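Local atomic coordinates of glia-derived nexin (Homo sapiens, PDB entry 4DY0), a protein that inhibits serine proteases such as thrombin, trypsin and urokinase, binds heparin, and promotes neurite extension by inhibiting thrombin. Residues D51-K56 and S300-F305; A167-G172 and K325-E330; P275-V280 and G374-P379. All coordinates share one frame; numbering follows the deposited sequence.

Contact 1 (D51-K56 and S300-F305); sequences DGRTKK and SSKANF
D51 meets N304 where the first turn of helix 52-62, helix C of the serpin fold, lies against the loop between helix 286-291 and strand 319-328. The backbones make the first link. D51 N donates to N304 O at 2.9 Å. The D51 side chain adds a short contact, its CB 3.4 Å from N304 OD1. Its carboxylate serves its own segment instead, where OD1 takes a weak hydrogen bond from G52 N.

N304 has its CG anti to the backbone N (chi1 -176°). This brings the amide up to the D51 carbonyl, with CG 3.5 Å from D51 O. N304 OD1 also accepts a hydrogen bond from A306 N, which limits how the amide can turn. G52 follows, with positive phi. A CB on this residue would run into N304 ND2, so the close approach depends on the missing side chain.

The end of the R53 side chain comes near K302: its NH2 lies 4.2 Å from K302 CD, set obliquely to the guanidinium plane. The two side-chain charges are alike, and R53 NE finds its mate in a salt bridge with D296.

T54 is the buried centre of the contact. Its hydroxyl is used twice. OG1 accepts from N304 N at 2.9 Å, and it donates to a water 2.7 Å away. That water in turn donates a hydrogen bond to K302 O, so one hydroxyl ties two backbone sites of the loop to the helix. The methyl branch points elsewhere: T54 CG2 sits over one face of the F305 ring, offset toward the rim and 4.1 Å from F305 CZ.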
loop_
_atom_site.group_PDB
_atom_site.type_symbol
_atom_site.label_atom_id
_atom_site.label_comp_id
_atom_site.label_asym_id
_atom_site.label_seq_id
_atom_site.Cartn_x
_atom_site.Cartn_y
_atom_site.Cartn_z
ATOM N N ASP A 51 -20.848 -14.774 1.261
ATOM C CA ASP A 51 -21.936 -15.389 0.514
ATOM C C ASP A 51 -23.047 -14.353 0.331
ATOM O O ASP A 51 -22.983 -13.266 0.907
ATOM C CB ASP A 51 -22.454 -16.626 1.255
ATOM C CG ASP A 51 -23.270 -17.550 0.362
ATOM O OD1 ASP A 51 -23.248 -17.371 -0.877
ATOM O OD2 ASP A 51 -23.932 -18.460 0.904
ATOM N N GLY A 52 -24.051 -14.676 -0.481
ATOM C CA GLY A 52 -25.178 -13.768 -0.706
ATOM C C GLY A 52 -24.749 -12.361 -1.090
ATOM O O GLY A 52 -23.757 -12.181 -1.790
ATOM N N ARG A 53 -25.503 -11.365 -0.631
ATOM C CA ARG A 53 -25.212 -9.954 -0.918
ATOM C C ARG A 53 -23.791 -9.548 -0.549
ATOM O O ARG A 53 -23.158 -8.777 -1.262
ATOM C CB ARG A 53 -26.202 -9.045 -0.191
ATOM C CG ARG A 53 -27.237 -8.382 -1.089
ATOM C CD ARG A 53 -26.978 -6.895 -1.232
ATOM N NE ARG A 53 -27.035 -6.205 0.058
ATOM C CZ ARG A 53 -27.959 -5.312 0.412
ATOM N NH1 ARG A 53 -28.929 -4.972 -0.426
ATOM N NH2 ARG A 53 -27.904 -4.749 1.610
ATOM N N THR A 54 -23.292 -10.054 0.572
ATOM C CA THR A 54 -21.938 -9.723 0.994
ATOM C C THR A 54 -20.924 -10.079 -0.089
ATOM O O THR A 54 -20.041 -9.278 -0.412
ATOM C CB THR A 54 -21.565 -10.423 2.304
ATOM O OG1 THR A 54 -22.411 -9.941 3.355
ATOM C CG2 THR A 54 -20.106 -10.143 2.660
ATOM N N LYS A 55 -21.057 -11.279 -0.648
ATOM C CA LYS A 55 -20.187 -11.730 -1.734
ATOM C C LYS A 55 -20.433 -10.918 -3.004
ATOM O O LYS A 55 -19.495 -10.546 -3.708
ATOM C CB LYS A 55 -20.406 -13.224 -2.006
ATOM C CG LYS A 55 -19.540 -13.806 -3.118
ATOM C CD LYS A 55 -19.938 -15.246 -3.419
ATOM C CE LYS A 55 -19.300 -15.758 -4.703
ATOM N NZ LYS A 55 -17.823 -15.915 -4.585
ATOM N N LYS A 56 -21.704 -10.644 -3.281
ATOM C CA LYS A 56 -22.105 -9.879 -4.459
ATOM C C LYS A 56 -21.475 -8.477 -4.497
ATOM O O LYS A 56 -20.953 -8.049 -5.529
ATOM C CB LYS A 56 -23.638 -9.795 -4.532
ATOM C CG LYS A 56 -24.183 -9.029 -5.730
ATOM N N SER A 300 -23.643 -5.704 11.445
ATOM C CA SER A 300 -23.861 -6.808 12.370
ATOM C C SER A 300 -24.936 -7.791 11.896
ATOM O O SER A 300 -24.799 -9.001 12.067
ATOM C CB SER A 300 -24.218 -6.255 13.748
ATOM N N SER A 301 -26.000 -7.273 11.290
ATOM C CA SER A 301 -27.105 -8.121 10.849
ATOM C C SER A 301 -26.947 -8.628 9.416
ATOM O O SER A 301 -27.242 -9.784 9.125
ATOM C CB SER A 301 -28.435 -7.376 10.975
ATOM O OG SER A 301 -28.516 -6.678 12.202
ATOM N N LYS A 302 -26.485 -7.760 8.524
ATOM C CA LYS A 302 -26.512 -8.059 7.096
ATOM C C LYS A 302 -25.315 -8.869 6.626
ATOM O O LYS A 302 -25.366 -9.499 5.575
ATOM C CB LYS A 302 -26.629 -6.766 6.290
ATOM C CG LYS A 302 -27.854 -5.945 6.660
ATOM C CD LYS A 302 -27.952 -4.657 5.858
ATOM C CE LYS A 302 -29.147 -3.838 6.319
ATOM N NZ LYS A 302 -29.151 -2.475 5.726
ATOM N N ALA A 303 -24.237 -8.843 7.402
ATOM C CA ALA A 303 -23.019 -9.551 7.029
ATOM C C ALA A 303 -23.293 -11.035 6.806
ATOM O O ALA A 303 -23.997 -11.673 7.587
ATOM C CB ALA A 303 -21.950 -9.361 8.095
ATOM N N ASN A 304 -22.730 -11.581 5.738
ATOM C CA ASN A 304 -22.949 -12.979 5.395
ATOM C C ASN A 304 -21.643 -13.678 5.046
ATOM O O ASN A 304 -21.200 -13.656 3.898
ATOM C CB ASN A 304 -23.934 -13.105 4.234
ATOM C CG ASN A 304 -24.267 -14.549 3.913
ATOM O OD1 ASN A 304 -23.515 -15.463 4.262
ATOM N ND2 ASN A 304 -25.404 -14.764 3.252
ATOM N N PHE A 305 -21.027 -14.290 6.049
ATOM C CA PHE A 305 -19.796 -15.033 5.850
ATOM C C PHE A 305 -20.044 -16.508 6.127
ATOM O O PHE A 305 -19.310 -17.146 6.878
ATOM C CB PHE A 305 -18.695 -14.484 6.759
ATOM C CG PHE A 305 -18.196 -13.132 6.347
ATOM C CD1 PHE A 305 -17.288 -13.004 5.303
ATOM C CD2 PHE A 305 -18.634 -11.990 6.992
ATOM C CE1 PHE A 305 -16.827 -11.762 4.915
ATOM C CE2 PHE A 305 -18.171 -10.740 6.608
ATOM C CZ PHE A 305 -17.269 -10.628 5.568
HETATM O O HOH W 1 -25.033 -9.577 2.865
#

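Contact 2 (A167-G172 and K325-E330); sequences AVYFKG and KIEVSE
K171 and E327 both hold CG anti to the backbone N (chi1 -176° and 176°), and both chains are extended beyond it. With their backbones in register, the two side chains run side by side in the same direction. They lie at the end of a parallel strand pair, 162-170 with 319-328. These are strands 3 and 5 of serpin sheet A, between which the reactive-centre loop inserts upon cleavage. Here they pair directly, with no loop strand between them.

K325 N donates to V168 O at 3.0 Å, F170 N to K325 O, and E327 N to F170 O. On one face of the sheet, K325 CG comes to the edge of the Y169 ring, in its plane, 3.9 Å from Y169 CD1. K325 NZ goes on to M145 O. On the other face, I326 CG1 meets the edge of the F170 ring, 4.2 Å from F170 CD2.

Past the last bridge, K171 NZ stays 4.0 Å from E327 OE1, beyond salt-bridge range. One water accepts from NZ and donates to E327 OE2. With an alanine in place of K171, the amine and alkyl chain go, and the E327 carboxylate would probably be left without its positive neighbour and freer to turn, its water short of a partner. A second water joins the backbones, donating to K171 O at 2.7 Å and to E327 O at 2.6 Å.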
loop_
_atom_site.group_PDB
_atom_site.type_symbol
_atom_site.label_atom_id
_atom_site.label_comp_id
_atom_site.label_asym_id
_atom_site.label_seq_id
_atom_site.Cartn_x
_atom_site.Cartn_y
_atom_site.Cartn_z
ATOM N N ALA A 167 -0.092 -6.172 6.578
ATOM C CA ALA A 167 1.104 -5.403 6.904
ATOM C C ALA A 167 2.169 -5.578 5.836
ATOM O O ALA A 167 2.492 -6.703 5.449
ATOM C CB ALA A 167 1.644 -5.816 8.259
ATOM N N VAL A 168 2.716 -4.464 5.359
ATOM C CA VAL A 168 3.733 -4.499 4.310
ATOM C C VAL A 168 4.972 -3.689 4.698
ATOM O O VAL A 168 4.861 -2.538 5.124
ATOM C CB VAL A 168 3.185 -3.967 2.968
ATOM C CG1 VAL A 168 4.188 -4.223 1.851
ATOM C CG2 VAL A 168 1.851 -4.616 2.641
ATOM N N TYR A 169 6.149 -4.297 4.557
ATOM C CA TYR A 169 7.409 -3.602 4.828
ATOM C C TYR A 169 8.359 -3.744 3.655
ATOM O O TYR A 169 8.370 -4.774 2.986
ATOM C CB TYR A 169 8.092 -4.126 6.097
ATOM C CG TYR A 169 9.486 -3.560 6.268
ATOM C CD1 TYR A 169 9.687 -2.337 6.897
ATOM C CD2 TYR A 169 10.597 -4.231 5.770
ATOM C CE1 TYR A 169 10.956 -1.804 7.039
ATOM C CE2 TYR A 169 11.875 -3.706 5.909
ATOM C CZ TYR A 169 12.046 -2.492 6.544
ATOM O OH TYR A 169 13.307 -1.959 6.687
ATOM N N PHE A 170 9.166 -2.715 3.415
ATOM C CA PHE A 170 10.121 -2.750 2.317
ATOM C C PHE A 170 11.255 -1.741 2.516
ATOM O O PHE A 170 11.065 -0.677 3.118
ATOM C CB PHE A 170 9.395 -2.506 0.989
ATOM C CG PHE A 170 10.302 -2.466 -0.210
ATOM C CD1 PHE A 170 10.742 -3.638 -0.804
ATOM C CD2 PHE A 170 10.705 -1.257 -0.752
ATOM C CE1 PHE A 170 11.579 -3.605 -1.912
ATOM C CE2 PHE A 170 11.542 -1.215 -1.860
ATOM C CZ PHE A 170 11.977 -2.391 -2.440
ATOM N N LYS A 171 12.439 -2.095 2.029
ATOM C CA LYS A 171 13.560 -1.161 1.983
ATOM C C LYS A 171 14.341 -1.327 0.685
ATOM O O LYS A 171 14.461 -0.387 -0.101
ATOM C CB LYS A 171 14.485 -1.328 3.186
ATOM C CG LYS A 171 15.604 -0.303 3.209
ATOM C CD LYS A 171 16.658 -0.619 4.252
ATOM C CE LYS A 171 17.761 0.425 4.222
ATOM N NZ LYS A 171 18.747 0.229 5.316
ATOM N N GLY A 172 14.866 -2.527 0.460
ATOM C CA GLY A 172 15.564 -2.836 -0.788
ATOM C C GLY A 172 16.884 -2.103 -0.949
ATOM O O GLY A 172 17.327 -1.398 -0.045
ATOM N N LYS A 325 5.025 0.382 5.716
ATOM C CA LYS A 325 6.247 0.993 6.213
ATOM C C LYS A 325 7.382 0.809 5.215
ATOM O O LYS A 325 7.744 -0.316 4.875
ATOM C CB LYS A 325 6.618 0.388 7.567
ATOM C CG LYS A 325 7.903 0.919 8.177
ATOM C CD LYS A 325 7.981 0.546 9.652
ATOM C CE LYS A 325 9.298 0.957 10.265
ATOM N NZ LYS A 325 9.312 0.694 11.731
ATOM N N ILE A 326 7.926 1.922 4.737
ATOM C CA ILE A 326 9.050 1.888 3.816
ATOM C C ILE A 326 10.161 2.815 4.302
ATOM O O ILE A 326 9.905 3.944 4.710
ATOM C CB ILE A 326 8.627 2.299 2.388
ATOM C CG1 ILE A 326 9.828 2.242 1.439
ATOM C CG2 ILE A 326 8.018 3.691 2.392
ATOM C CD1 ILE A 326 9.533 2.749 0.048
ATOM N N GLU A 327 11.394 2.326 4.280
ATOM C CA GLU A 327 12.528 3.175 4.601
ATOM C C GLU A 327 13.245 3.623 3.334
ATOM O O GLU A 327 13.504 2.824 2.434
ATOM C CB GLU A 327 13.511 2.476 5.540
ATOM C CG GLU A 327 14.752 3.319 5.804
ATOM C CD GLU A 327 15.716 2.682 6.786
ATOM O OE1 GLU A 327 16.772 3.294 7.056
ATOM O OE2 GLU A 327 15.419 1.578 7.289
ATOM N N VAL A 328 13.550 4.910 3.264
ATOM C CA VAL A 328 14.304 5.449 2.149
ATOM C C VAL A 328 15.679 5.879 2.644
ATOM O O VAL A 328 15.792 6.807 3.444
ATOM C CB VAL A 328 13.566 6.637 1.512
ATOM C CG1 VAL A 328 14.385 7.230 0.384
ATOM C CG2 VAL A 328 12.205 6.185 1.006
ATOM N N SER A 329 16.719 5.194 2.174
ATOM C CA SER A 329 18.077 5.433 2.659
ATOM C C SER A 329 19.107 5.458 1.530
ATOM O O SER A 329 18.748 5.401 0.352
ATOM C CB SER A 329 18.459 4.371 3.690
ATOM O OG SER A 329 19.633 4.736 4.393
ATOM N N GLU A 330 20.385 5.535 1.902
ATOM C CA GLU A 330 21.486 5.594 0.941
ATOM C C GLU A 330 21.739 4.258 0.244
ATOM O O GLU A 330 22.086 4.218 -0.939
ATOM C CB GLU A 330 22.787 6.033 1.631
ATOM C CG GLU A 330 22.860 7.501 2.021
ATOM C CD GLU A 330 22.400 7.766 3.443
ATOM O OE1 GLU A 330 21.766 6.877 4.049
ATOM O OE2 GLU A 330 22.674 8.872 3.955
HETATM O O HOH W 2 13.820 2.251 -0.104
HETATM O O HOH W 3 17.781 -0.270 7.648
#

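Contact 3 (P275-V280 and G374-P379); sequences PKFTAV and GQINKP
F277 and I376 approach from opposite directions and form the tight half of this contact. The isoleucine end makes the touch: I376 CD1 is 3.9 Å from F277 CE2, and I376 CG1 is 4.0 Å from F277 CZ. The same I376 CD1 also reaches A279 CB at 3.9 Å. One methyl thus fills the angle between a ring and an alanine. F358 touches both F277 and I376, and F360 also packs on I376. I376 and A279 are buried here among apolar side chains.

The first torsion of F277 sets the ring: CG lies between the backbone N and the carbonyl carbon (chi1 78°), which places P275 O at the ring edge, in its plane.

The contact joins the two large sheets of the serpin fold. Strand 266-284 carries strand 6 of sheet A here, and strand 369-376 is strand 5 of sheet B. No hydrogen bond links these two segments, and apolar side chains do the work.

The solvent side is the chain end, past the strand, where P379 is partly exposed. P379 crosses F277 at about a right angle, its CB 4.0 Å from F277 CG. The same P379 CB also meets P275 CB, a buried partner, at 4.0 Å, and V198 touches both prolines. The C-terminal carboxylate also takes part: P379 OXT comes within 3.9 Å of F277 CD2.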
loop_
_atom_site.group_PDB
_atom_site.type_symbol
_atom_site.label_atom_id
_atom_site.label_comp_id
_atom_site.label_asym_id
_atom_site.label_seq_id
_atom_site.Cartn_x
_atom_site.Cartn_y
_atom_site.Cartn_z
ATOM N N PRO A 275 14.393 13.297 0.443
ATOM C CA PRO A 275 14.476 13.095 1.881
ATOM C C PRO A 275 14.903 11.676 2.227
ATOM O O PRO A 275 14.400 10.707 1.648
ATOM C CB PRO A 275 13.040 13.329 2.347
ATOM C CG PRO A 275 12.492 14.281 1.355
ATOM C CD PRO A 275 13.093 13.858 0.044
ATOM N N LYS A 276 15.849 11.560 3.147
ATOM C CA LYS A 276 16.167 10.278 3.746
ATOM C C LYS A 276 15.235 10.129 4.944
ATOM O O LYS A 276 15.306 10.912 5.888
ATOM C CB LYS A 276 17.632 10.249 4.186
ATOM C CG LYS A 276 17.906 9.352 5.384
ATOM C CD LYS A 276 19.350 8.871 5.409
ATOM C CE LYS A 276 19.631 8.105 6.688
ATOM N NZ LYS A 276 20.290 6.805 6.402
ATOM N N PHE A 277 14.341 9.148 4.898
ATOM C CA PHE A 277 13.314 9.042 5.929
ATOM C C PHE A 277 12.613 7.693 5.906
ATOM O O PHE A 277 12.841 6.869 5.022
ATOM C CB PHE A 277 12.266 10.137 5.733
ATOM C CG PHE A 277 11.283 9.837 4.635
ATOM C CD1 PHE A 277 11.692 9.812 3.306
ATOM C CD2 PHE A 277 9.951 9.572 4.929
ATOM C CE1 PHE A 277 10.791 9.531 2.289
ATOM C CE2 PHE A 277 9.041 9.288 3.920
ATOM C CZ PHE A 277 9.462 9.266 2.598
ATOM N N THR A 278 11.746 7.487 6.891
ATOM C CA THR A 278 10.918 6.302 6.960
ATOM C C THR A 278 9.456 6.712 6.862
ATOM O O THR A 278 8.972 7.513 7.660
ATOM C CB THR A 278 11.136 5.550 8.281
ATOM O OG1 THR A 278 12.526 5.229 8.427
ATOM C CG2 THR A 278 10.309 4.279 8.310
ATOM N N ALA A 279 8.767 6.167 5.867
ATOM C CA ALA A 279 7.350 6.425 5.666
ATOM C C ALA A 279 6.534 5.296 6.274
ATOM O O ALA A 279 6.691 4.140 5.892
ATOM C CB ALA A 279 7.047 6.546 4.180
ATOM N N VAL A 280 5.658 5.632 7.213
ATOM C CA VAL A 280 4.841 4.625 7.873
ATOM C C VAL A 280 3.463 5.167 8.251
ATOM O O VAL A 280 3.340 6.264 8.799
ATOM C CB VAL A 280 5.540 4.071 9.128
ATOM C CG1 VAL A 280 6.001 5.218 10.029
ATOM C CG2 VAL A 280 4.615 3.129 9.877
ATOM N N GLY A 374 1.894 6.481 -1.530
ATOM C CA GLY A 374 1.997 7.359 -0.380
ATOM C C GLY A 374 1.927 8.839 -0.688
ATOM O O GLY A 374 2.389 9.303 -1.737
ATOM N N GLN A 375 1.341 9.591 0.235
ATOM C CA GLN A 375 1.437 11.032 0.167
ATOM C C GLN A 375 2.235 11.481 1.383
ATOM O O GLN A 375 1.848 11.228 2.521
ATOM C CB GLN A 375 0.050 11.686 0.106
ATOM C CG GLN A 375 -0.343 12.452 1.339
ATOM C CD GLN A 375 -1.578 13.310 1.124
ATOM O OE1 GLN A 375 -1.821 13.800 0.024
ATOM N NE2 GLN A 375 -2.367 13.493 2.180
ATOM N N ILE A 376 3.373 12.118 1.138
ATOM C CA ILE A 376 4.223 12.564 2.232
ATOM C C ILE A 376 4.141 14.074 2.376
ATOM O O ILE A 376 4.631 14.808 1.518
ATOM C CB ILE A 376 5.692 12.154 2.013
ATOM C CG1 ILE A 376 5.809 10.631 1.857
ATOM C CG2 ILE A 376 6.569 12.668 3.150
ATOM C CD1 ILE A 376 5.242 9.836 3.035
ATOM N N ASN A 377 3.509 14.524 3.458
ATOM C CA ASN A 377 3.377 15.948 3.757
ATOM C C ASN A 377 4.495 16.459 4.655
ATOM O O ASN A 377 4.765 17.659 4.705
ATOM C CB ASN A 377 2.024 16.228 4.412
ATOM C CG ASN A 377 0.927 16.427 3.399
ATOM O OD1 ASN A 377 0.015 15.604 3.274
ATOM N ND2 ASN A 377 1.018 17.513 2.645
ATOM N N LYS A 378 5.132 15.542 5.372
ATOM C CA LYS A 378 6.282 15.875 6.203
ATOM C C LYS A 378 7.102 14.622 6.481
ATOM O O LYS A 378 6.680 13.766 7.249
ATOM C CB LYS A 378 5.838 16.513 7.520
ATOM C CG LYS A 378 6.957 17.253 8.240
ATOM C CD LYS A 378 6.420 18.121 9.368
ATOM C CE LYS A 378 5.848 17.279 10.496
ATOM N NZ LYS A 378 5.345 18.129 11.613
ATOM N N PRO A 379 8.276 14.505 5.843
ATOM C CA PRO A 379 9.123 13.331 6.048
ATOM C C PRO A 379 9.440 13.134 7.522
ATOM O O PRO A 379 9.613 14.107 8.259
ATOM C CB PRO A 379 10.405 13.665 5.271
ATOM C CG PRO A 379 10.268 15.091 4.826
ATOM C CD PRO A 379 8.825 15.430 4.839
ATOM O OXT PRO A 379 9.522 12.003 8.005
#

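Contacts 2 and 3 adjoin, their centres about 11 Å apart. Strands 319-328 and 266-284 are antiparallel neighbours and join them through two probable hydrogen bonds: V328 N to F277 O at 2.7 Å and I326 O to A279 N at 2.8 Å. E330 adds a salt bridge to K276. Pairing within sheet A thus runs directly into the packing of sheet A on sheet B. Contact 1 lies across the centre of the chain, about 36 Å from contact 2 and 38 Å from contact 3 between centres. All three are away from the predicted reactive bond, R346-S347. Contact 2 leads toward residues 334-345, which are not modelled.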